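Local atomic coordinates of Cag38821 (Sulfolobus islandicus rod-shaped virus 1, PDB entry 2X48), a protein that is of unknown function but, with a C-terminal pair of helices resembling a helix-turn-helix, probably binds nucleic acid. Residues Val7-Tyr12 and Glu26-Tyr32. Sequence-based numbering, arbitrary orientation. Where two conformers were deposited one is given.
Sequences VQGVRY and ELAKMGY. With PO4 (phosphate ion), chain D.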
loop_
_atom_site.group_PDB
_atom_site.type_symbol
_atom_site.label_atom_id
_atom_site.label_comp_id
_atom_site.label_asym_id
_atom_site.label_seq_id
_atom_site.Cartn_x
_atom_site.Cartn_y
_atom_site.Cartn_z
ATOM N N VAL A 7 7.196 -3.540 5.572
ATOM C CA VAL A 7 6.543 -4.852 5.501
ATOM C C VAL A 7 7.619 -5.924 5.382
ATOM O O VAL A 7 8.326 -5.974 4.375
ATOM C CB VAL A 7 5.600 -4.951 4.284
ATOM C CG1 VAL A 7 5.151 -6.406 4.054
ATOM C CG2 VAL A 7 4.398 -4.038 4.475
ATOM N N GLN A 8 7.733 -6.778 6.399
ATOM C CA GLN A 8 8.744 -7.845 6.423
ATOM C C GLN A 8 10.122 -7.240 6.153
ATOM O O GLN A 8 10.496 -6.290 6.837
ATOM C CB GLN A 8 8.389 -8.979 5.443
ATOM C CG GLN A 8 7.143 -9.792 5.837
ATOM C CD GLN A 8 7.415 -10.856 6.921
ATOM O OE1 GLN A 8 8.279 -10.689 7.790
ATOM N NE2 GLN A 8 6.667 -11.953 6.865
ATOM N N GLY A 9 10.852 -7.743 5.156
ATOM C CA GLY A 9 12.206 -7.255 4.863
ATOM C C GLY A 9 12.304 -6.050 3.933
ATOM O O GLY A 9 13.399 -5.544 3.685
ATOM N N VAL A 10 11.163 -5.586 3.431
ATOM C CA VAL A 10 11.116 -4.520 2.439
ATOM C C VAL A 10 10.622 -3.238 3.078
ATOM O O VAL A 10 9.702 -3.266 3.895
ATOM C CB VAL A 10 10.158 -4.868 1.281
ATOM C CG1 VAL A 10 10.365 -3.911 0.119
ATOM C CG2 VAL A 10 10.358 -6.307 0.825
ATOM N N ARG A 11 11.237 -2.116 2.705
ATOM C CA ARG A 11 10.754 -0.796 3.095
ATOM C C ARG A 11 10.492 0.062 1.882
ATOM O O ARG A 11 11.384 0.274 1.067
ATOM C CB ARG A 11 11.764 -0.107 3.970
ATOM C CG ARG A 11 12.110 -0.933 5.156
ATOM C CD ARG A 11 13.081 -0.225 6.030
ATOM N NE ARG A 11 14.085 -1.140 6.524
ATOM C CZ ARG A 11 15.143 -0.761 7.220
ATOM N NH1 ARG A 11 15.328 0.530 7.519
ATOM N NH2 ARG A 11 16.009 -1.682 7.629
ATOM N N TYR A 12 9.266 0.557 1.768
ATOM C CA TYR A 12 8.861 1.363 0.625
ATOM C C TYR A 12 8.866 2.840 1.009
ATOM O O TYR A 12 8.237 3.224 1.993
ATOM C CB TYR A 12 7.467 0.939 0.152
ATOM C CG TYR A 12 7.322 -0.549 -0.101
ATOM C CD1 TYR A 12 6.997 -1.431 0.934
ATOM C CD2 TYR A 12 7.508 -1.073 -1.376
ATOM C CE1 TYR A 12 6.864 -2.805 0.696
ATOM C CE2 TYR A 12 7.374 -2.435 -1.625
ATOM C CZ TYR A 12 7.054 -3.297 -0.588
ATOM O OH TYR A 12 6.942 -4.642 -0.849
ATOM N N GLU A 26 2.105 -4.028 -5.069
ATOM C CA GLU A 26 3.115 -5.011 -4.642
ATOM C C GLU A 26 2.600 -5.895 -3.517
ATOM O O GLU A 26 2.828 -7.101 -3.510
ATOM C CB GLU A 26 4.431 -4.353 -4.198
ATOM C CG GLU A 26 5.470 -4.188 -5.316
ATOM C CD GLU A 26 6.921 -4.406 -4.865
ATOM O OE1 GLU A 26 7.813 -3.915 -5.590
ATOM O OE2 GLU A 26 7.183 -5.063 -3.817
ATOM N N LEU A 27 1.923 -5.298 -2.556
ATOM C CA LEU A 27 1.502 -6.057 -1.387
ATOM C C LEU A 27 0.404 -7.056 -1.768
ATOM O O LEU A 27 0.367 -8.181 -1.257
ATOM C CB LEU A 27 1.064 -5.114 -0.262
ATOM C CG LEU A 27 2.176 -4.219 0.292
ATOM C CD1 LEU A 27 1.599 -3.182 1.262
ATOM C CD2 LEU A 27 3.282 -5.037 0.975
ATOM N N ALA A 28 -0.472 -6.655 -2.680
ATOM C CA ALA A 28 -1.518 -7.547 -3.180
ATOM C C ALA A 28 -0.899 -8.766 -3.842
ATOM O O ALA A 28 -1.279 -9.898 -3.556
ATOM C CB ALA A 28 -2.427 -6.806 -4.176
ATOM N N LYS A 29 0.055 -8.526 -4.731
ATOM C CA LYS A 29 0.774 -9.607 -5.414
ATOM C C LYS A 29 1.469 -10.539 -4.410
ATOM O O LYS A 29 1.597 -11.729 -4.665
ATOM C CB LYS A 29 1.798 -9.048 -6.418
ATOM C CG LYS A 29 1.201 -8.452 -7.713
ATOM C CD LYS A 29 2.303 -7.996 -8.668
ATOM C CE LYS A 29 1.772 -7.538 -10.025
ATOM N NZ LYS A 29 1.367 -6.097 -10.031
ATOM N N MET A 30 1.910 -10.000 -3.274
ATOM C CA MET A 30 2.532 -10.771 -2.190
ATOM C C MET A 30 1.484 -11.462 -1.318
ATOM O O MET A 30 1.821 -12.115 -0.340
ATOM C CB MET A 30 3.376 -9.855 -1.293
ATOM C CG MET A 30 4.653 -9.314 -1.918
ATOM S SD MET A 30 5.616 -8.376 -0.709
ATOM C CE MET A 30 6.049 -9.673 0.448
ATOM N N GLY A 31 0.209 -11.278 -1.646
ATOM C CA GLY A 31 -0.870 -12.007 -0.988
ATOM C C GLY A 31 -1.422 -11.401 0.277
ATOM O O GLY A 31 -2.018 -12.107 1.091
ATOM N N TYR A 32 -1.233 -10.097 0.450
ATOM C CA TYR A 32 -1.785 -9.401 1.604
ATOM C C TYR A 32 -3.255 -9.090 1.311
ATOM O O TYR A 32 -3.616 -8.849 0.173
ATOM C CB TYR A 32 -0.975 -8.131 1.916
ATOM C CG TYR A 32 0.354 -8.438 2.567
ATOM C CD1 TYR A 32 1.498 -8.612 1.802
ATOM C CD2 TYR A 32 0.459 -8.604 3.936
ATOM C CE1 TYR A 32 2.724 -8.926 2.388
ATOM C CE2 TYR A 32 1.685 -8.917 4.535
ATOM C CZ TYR A 32 2.811 -9.072 3.755
ATOM O OH TYR A 32 4.032 -9.376 4.323
HETATM P P PO4 D . 16.351 -0.300 10.644
HETATM O O1 PO4 D . 15.779 0.808 11.486
HETATM O O2 PO4 D . 17.196 0.357 9.580
HETATM O O3 PO4 D . 17.208 -1.255 11.448
HETATM O O4 PO4 D . 15.189 -1.074 10.062
#
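Val7 and Tyr12, on the two strands of a beta-hairpin, face the last turn of helix 17-29: Val7 CA lies 8.6 Å from Leu27 CA, and Tyr12 CA 10.1 Å from Glu26 CA. The hairpin closes through a type II' turn from Val7 to Val10, with paired backbone hydrogen bonds between those two residues; the helix ends in a Schellman motif at Gly31, whose positive phi sends the chain off towards Tyr32.

Val7 divides its two methyls between partners. CG1, anti to the backbone N (chi1 168°), points at the phenol end of Tyr32, 3.6 Å from CZ, while CG2 rests on Leu27 CD2 at 3.8 Å. The Tyr32 hydroxyl also reaches Gln8, whose CG lies 3.5 Å from OH. On the neighbouring strand Tyr12 sends its ring towards the helix, and Val10 CG1 covers one ring face near the rim. The phenol OH donates a hydrogen bond of 3.0 Å to Glu26 OE2. That oxygen sits at the ring edge, near its plane, but the hydroxyl approaches from above the carboxylate, 41° out of its plane, and ring and carboxylate are almost perpendicular (88°). Leu27 CD2 approaches the ring obliquely.

Leu27 and Tyr32 also touch Ile37, so the residues that receive the hairpin pack against helix 34-41 as well. This surface contact lays the turn end of an N-terminal two-stranded hairpin against the C-terminal end of helix 17-29. Aliphatic and aromatic contacts join them, plus one hydrogen bond to the exposed Glu26, which would be expected to favour, modestly, the ionised carboxylate.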